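Local coordinates for ORF98 PTP-2 (Cydia pomonella granulosis virus, PDB 6I28), which probably acts as a dual-specificity protein phosphatase, removing phosphate from tyrosine and from serine or threonine residues, possibly those of MAP kinases, at residues S157-N161 with K162-R166; S44-D47 with S48-P52. All coordinates share one frame; numbering follows the deposited sequence.

Interaction 1 (S157-N161 with K162-R166); sequences SYVDN and KLVVR
K162 O is gripped twice from the partner strand. V159 N donates to K162 O at 2.9 Å. The CA-H of Y158 adds a longer contact, Y158 CA to K162 O 3.3 Å. The motif is a beta hairpin with a two-residue loop, D160 and N161, closed by a type I' turn from V159 to K162. K162 N returns a bond to V159 O; it is more bent, 144° at the hydrogen. Further from the turn, S157 and V164 form the next hydrogen-bonded pair, with V164 N meeting S157 O at 2.9 Å and S157 N bonding to V164 O. Y158 and L163 make the non-hydrogen-bonded pair between them. On their face L163 CD2 lies against the backbone of the other strand, 3.7 Å from Y158 N. On the opposite face V159 CG1, set between its backbone N and carbonyl carbon (chi1 61°), meets V164 CG2 at 3.6 Å. R166 bends at chi3, which brings R166 NH2 to 3.5 Å from S157 CB. At the turn, Y158 OH donates to N161 OD1 at 3.0 Å. OD1 lies at the ring edge in the tyrosine plane, while the hydroxyl sits 60° out of the amide carbonyl plane.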
loop_
_atom_site.group_PDB
_atom_site.type_symbol
_atom_site.label_atom_id
_atom_site.label_comp_id
_atom_site.label_asym_id
_atom_site.label_seq_id
_atom_site.Cartn_x
_atom_site.Cartn_y
_atom_site.Cartn_z
ATOM N N SER A 157 -2.208 0.941 25.517
ATOM C CA SER A 157 -1.610 1.361 26.772
ATOM C C SER A 157 -2.674 1.952 27.664
ATOM O O SER A 157 -3.541 2.706 27.189
ATOM C CB SER A 157 -0.495 2.384 26.588
ATOM O OG SER A 157 0.526 1.724 25.891
ATOM N N TYR A 158 -2.584 1.626 28.948
ATOM C CA TYR A 158 -3.534 2.113 29.920
ATOM C C TYR A 158 -3.138 3.511 30.378
ATOM O O TYR A 158 -1.987 3.743 30.746
ATOM C CB TYR A 158 -3.592 1.202 31.150
ATOM C CG TYR A 158 -4.282 1.930 32.278
ATOM C CD1 TYR A 158 -3.575 2.767 33.165
ATOM C CD2 TYR A 158 -5.655 1.838 32.419
ATOM C CE1 TYR A 158 -4.235 3.472 34.172
ATOM C CE2 TYR A 158 -6.310 2.520 33.411
ATOM C CZ TYR A 158 -5.614 3.341 34.291
ATOM O OH TYR A 158 -6.325 4.007 35.287
ATOM N N VAL A 159 -4.072 4.446 30.350
ATOM C CA VAL A 159 -3.862 5.757 30.964
ATOM C C VAL A 159 -5.231 6.344 31.312
ATOM O O VAL A 159 -6.161 6.313 30.495
ATOM C CB VAL A 159 -3.044 6.660 30.029
ATOM C CG1 VAL A 159 -3.769 6.886 28.723
ATOM C CG2 VAL A 159 -2.685 7.996 30.712
ATOM N N ASP A 160 -5.365 6.861 32.530
ATOM C CA ASP A 160 -6.555 7.592 32.968
ATOM C C ASP A 160 -7.824 6.820 32.623
ATOM O O ASP A 160 -8.775 7.348 32.044
ATOM C CB ASP A 160 -6.582 9.002 32.372
ATOM C CG ASP A 160 -5.349 9.831 32.755
ATOM O OD1 ASP A 160 -4.945 9.802 33.944
ATOM O OD2 ASP A 160 -4.793 10.512 31.864
ATOM N N ASN A 161 -7.826 5.548 33.004
ATOM C CA ASN A 161 -8.986 4.678 32.861
ATOM C C ASN A 161 -9.403 4.512 31.417
ATOM O O ASN A 161 -10.569 4.289 31.125
ATOM C CB ASN A 161 -10.154 5.184 33.706
ATOM C CG ASN A 161 -9.881 5.004 35.162
ATOM O OD1 ASN A 161 -9.266 4.009 35.557
ATOM N ND2 ASN A 161 -10.312 5.950 35.976
ATOM N N LYS A 162 -8.450 4.604 30.485
ATOM C CA LYS A 162 -8.702 4.278 29.095
ATOM C C LYS A 162 -7.572 3.429 28.559
ATOM O O LYS A 162 -6.460 3.415 29.110
ATOM C CB LYS A 162 -8.866 5.530 28.224
ATOM C CG LYS A 162 -9.765 6.589 28.826
ATOM C CD LYS A 162 -9.929 7.777 27.881
ATOM C CE LYS A 162 -10.099 7.329 26.388
ATOM N NZ LYS A 162 -11.070 8.179 25.602
ATOM N N LEU A 163 -7.854 2.700 27.487
ATOM C CA LEU A 163 -6.808 2.100 26.673
ATOM C C LEU A 163 -6.688 2.964 25.432
ATOM O O LEU A 163 -7.668 3.095 24.688
ATOM C CB LEU A 163 -7.109 0.655 26.281
ATOM C CG LEU A 163 -6.746 -0.451 27.274
ATOM C CD1 LEU A 163 -7.049 -1.834 26.614
ATOM C CD2 LEU A 163 -5.349 -0.480 27.831
ATOM N N VAL A 164 -5.481 3.530 25.208
ATOM C CA VAL A 164 -5.145 4.385 24.069
ATOM C C VAL A 164 -4.344 3.523 23.119
ATOM O O VAL A 164 -3.447 2.799 23.556
ATOM C CB VAL A 164 -4.302 5.596 24.507
ATOM C CG1 VAL A 164 -3.696 6.352 23.269
ATOM C CG2 VAL A 164 -5.076 6.552 25.361
ATOM N N VAL A 165 -4.663 3.558 21.881
ATOM C CA VAL A 165 -3.912 2.823 20.867
ATOM C C VAL A 165 -2.788 3.697 20.323
ATOM O O VAL A 165 -2.957 4.906 20.091
ATOM C CB VAL A 165 -4.845 2.343 19.738
ATOM C CG1 VAL A 165 -5.336 3.519 18.897
ATOM C CG2 VAL A 165 -4.146 1.320 18.880
ATOM N N ARG A 166 -1.614 3.092 20.158
ATOM C CA ARG A 166 -0.516 3.713 19.426
ATOM C C ARG A 166 -0.148 2.784 18.281
ATOM O O ARG A 166 0.050 1.585 18.494
ATOM C CB ARG A 166 0.726 3.957 20.292
ATOM C CG ARG A 166 0.733 5.345 20.978
ATOM C CD ARG A 166 1.963 5.567 21.852
ATOM N NE ARG A 166 1.693 5.209 23.253
ATOM C CZ ARG A 166 0.830 5.846 24.060
ATOM N NH1 ARG A 166 0.136 6.903 23.628
ATOM N NH2 ARG A 166 0.667 5.424 25.311
#

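Interaction 2 (S44-D47 with S48-P52); sequences SLID and SDVAP
I46 and V50 carry the apolar part of this local contact. The tip of the isoleucine, I46 CD1, reaches V50 CG2 at 3.9 Å. I46 CG1 stands between the backbone N and the carbonyl carbon (chi1 62°), and the chain then extends, which sends CD1 across the bend towards V50. The same V50 methyl also meets S44, two residues earlier on the strand: V50 CG2 is 3.8 Å from S44 CB. S48 comes at the isoleucine from nearer the bend, with S48 OG 3.6 Å from I46 CD1. I46 CD1 also lies 4.1 Å from D49 O, so the methyl sits against the backbone of the bend as well.

These residues lead out of strand 41-46 into helix 51-57, the first connection of a beta-alpha-beta unit in the dual-specificity phosphatase domain.

No hydrogen bond joins 44-47 to 48-52. D49, S44 and D47 find their polar partners within their own segment or elsewhere in the chain. D49 OD1 accepts from A51 N at 3.2 Å, a capping bond just ahead of the helix. It is fairly straight, 157° at the hydrogen, but the N-H comes from above the carboxylate plane, 51° out of it. S44 OG is held by H103 NE2 and H64 NE2, while its CB packs on V50. S48 N is buried here and has no partner in the model.

D47 CB points away from 48-52. D47 OD1 forms a salt bridge with NH1 of R110, the arginine that ends the HCX5R signature of the phosphatase P-loop. The D47 side chain lies about 6 Å from a bound calcium ion, and both D47 and S48 touch H105 of the same P-loop.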
loop_
_atom_site.group_PDB
_atom_site.type_symbol
_atom_site.label_atom_id
_atom_site.label_comp_id
_atom_site.label_asym_id
_atom_site.label_seq_id
_atom_site.Cartn_x
_atom_site.Cartn_y
_atom_site.Cartn_z
ATOM N N SER A 44 5.327 -1.129 -6.368
ATOM C CA SER A 44 5.024 -2.443 -6.947
ATOM C C SER A 44 5.421 -3.495 -5.919
ATOM O O SER A 44 6.619 -3.700 -5.626
ATOM C CB SER A 44 5.776 -2.665 -8.267
ATOM O OG SER A 44 5.427 -1.778 -9.311
ATOM N N LEU A 45 4.440 -4.201 -5.390
ATOM C CA LEU A 45 4.638 -5.262 -4.410
ATOM C C LEU A 45 4.278 -6.569 -5.118
ATOM O O LEU A 45 3.146 -7.067 -5.047
ATOM C CB LEU A 45 3.781 -5.022 -3.228
ATOM C CG LEU A 45 4.039 -3.742 -2.454
ATOM C CD1 LEU A 45 3.058 -3.754 -1.277
ATOM C CD2 LEU A 45 5.425 -3.579 -2.058
ATOM N N ILE A 46 5.239 -7.104 -5.862
ATOM C CA ILE A 46 4.998 -8.269 -6.702
ATOM C C ILE A 46 6.151 -9.258 -6.616
ATOM O O ILE A 46 7.284 -8.901 -6.291
ATOM C CB ILE A 46 4.748 -7.899 -8.185
ATOM C CG1 ILE A 46 5.981 -7.210 -8.789
ATOM C CG2 ILE A 46 3.565 -6.937 -8.323
ATOM C CD1 ILE A 46 5.837 -6.771 -10.209
ATOM N N ASP A 47 5.818 -10.519 -6.934
ATOM C CA ASP A 47 6.782 -11.616 -7.001
ATOM C C ASP A 47 7.181 -11.917 -8.440
ATOM O O ASP A 47 8.041 -12.764 -8.663
ATOM C CB ASP A 47 6.167 -12.893 -6.344
ATOM C CG ASP A 47 4.821 -13.326 -6.966
ATOM O OD1 ASP A 47 3.795 -12.643 -6.726
ATOM O OD2 ASP A 47 4.800 -14.413 -7.634
ATOM N N SER A 48 6.585 -11.219 -9.415
ATOM C CA SER A 48 6.910 -11.361 -10.826
ATOM C C SER A 48 7.964 -10.324 -11.211
ATOM O O SER A 48 8.451 -9.561 -10.373
ATOM C CB SER A 48 5.646 -11.230 -11.680
ATOM O OG SER A 48 4.954 -9.998 -11.513
ATOM N N ASP A 49 8.320 -10.291 -12.493
ATOM C CA ASP A 49 9.343 -9.371 -12.978
ATOM C C ASP A 49 8.795 -7.949 -13.059
ATOM O O ASP A 49 7.763 -7.722 -13.701
ATOM C CB ASP A 49 9.816 -9.816 -14.358
ATOM C CG ASP A 49 11.104 -9.139 -14.790
ATOM O OD1 ASP A 49 11.577 -8.211 -14.088
ATOM O OD2 ASP A 49 11.636 -9.551 -15.851
ATOM N N VAL A 50 9.497 -6.992 -12.417
ATOM C CA VAL A 50 9.031 -5.607 -12.410
ATOM C C VAL A 50 9.632 -4.712 -13.505
ATOM O O VAL A 50 9.050 -3.661 -13.823
ATOM C CB VAL A 50 9.315 -4.921 -11.057
ATOM C CG1 VAL A 50 10.752 -4.388 -10.981
ATOM C CG2 VAL A 50 8.325 -3.767 -10.798
ATOM N N ALA A 51 10.765 -5.107 -14.101
ATOM C CA ALA A 51 11.426 -4.241 -15.075
ATOM C C ALA A 51 10.518 -3.840 -16.233
ATOM O O ALA A 51 10.606 -2.684 -16.694
ATOM C CB ALA A 51 12.684 -4.943 -15.602
ATOM N N PRO A 52 9.646 -4.704 -16.735
ATOM C CA PRO A 52 8.717 -4.268 -17.793
ATOM C C PRO A 52 7.743 -3.217 -17.320
ATOM O O PRO A 52 7.379 -2.311 -18.090
ATOM C CB PRO A 52 7.981 -5.559 -18.169
ATOM C CG PRO A 52 8.969 -6.688 -17.750
ATOM C CD PRO A 52 9.650 -6.165 -16.527
#

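How the interactions relate
From the N terminus, interaction 2 comes first. It closes the short bend between strand 41-46, inside the five-stranded sheet, and helix 51-57. The chain then adds strand 64-68, strand 100-103 with the signature loop after it, and a run of helices up to 144-151. Interaction 1 follows, closing the hairpin of strands 154-159 and 162-167 near the C terminus. The two are in series and neither nest nor cross. The centres of interactions 1 and 2 are about 41 Å apart, on opposite sides of the centre of the chain. Interaction 2 lies beside the signature loop, probably at the edge of the active site. Interaction 1 lies on the surface, in a separate two-stranded sheet.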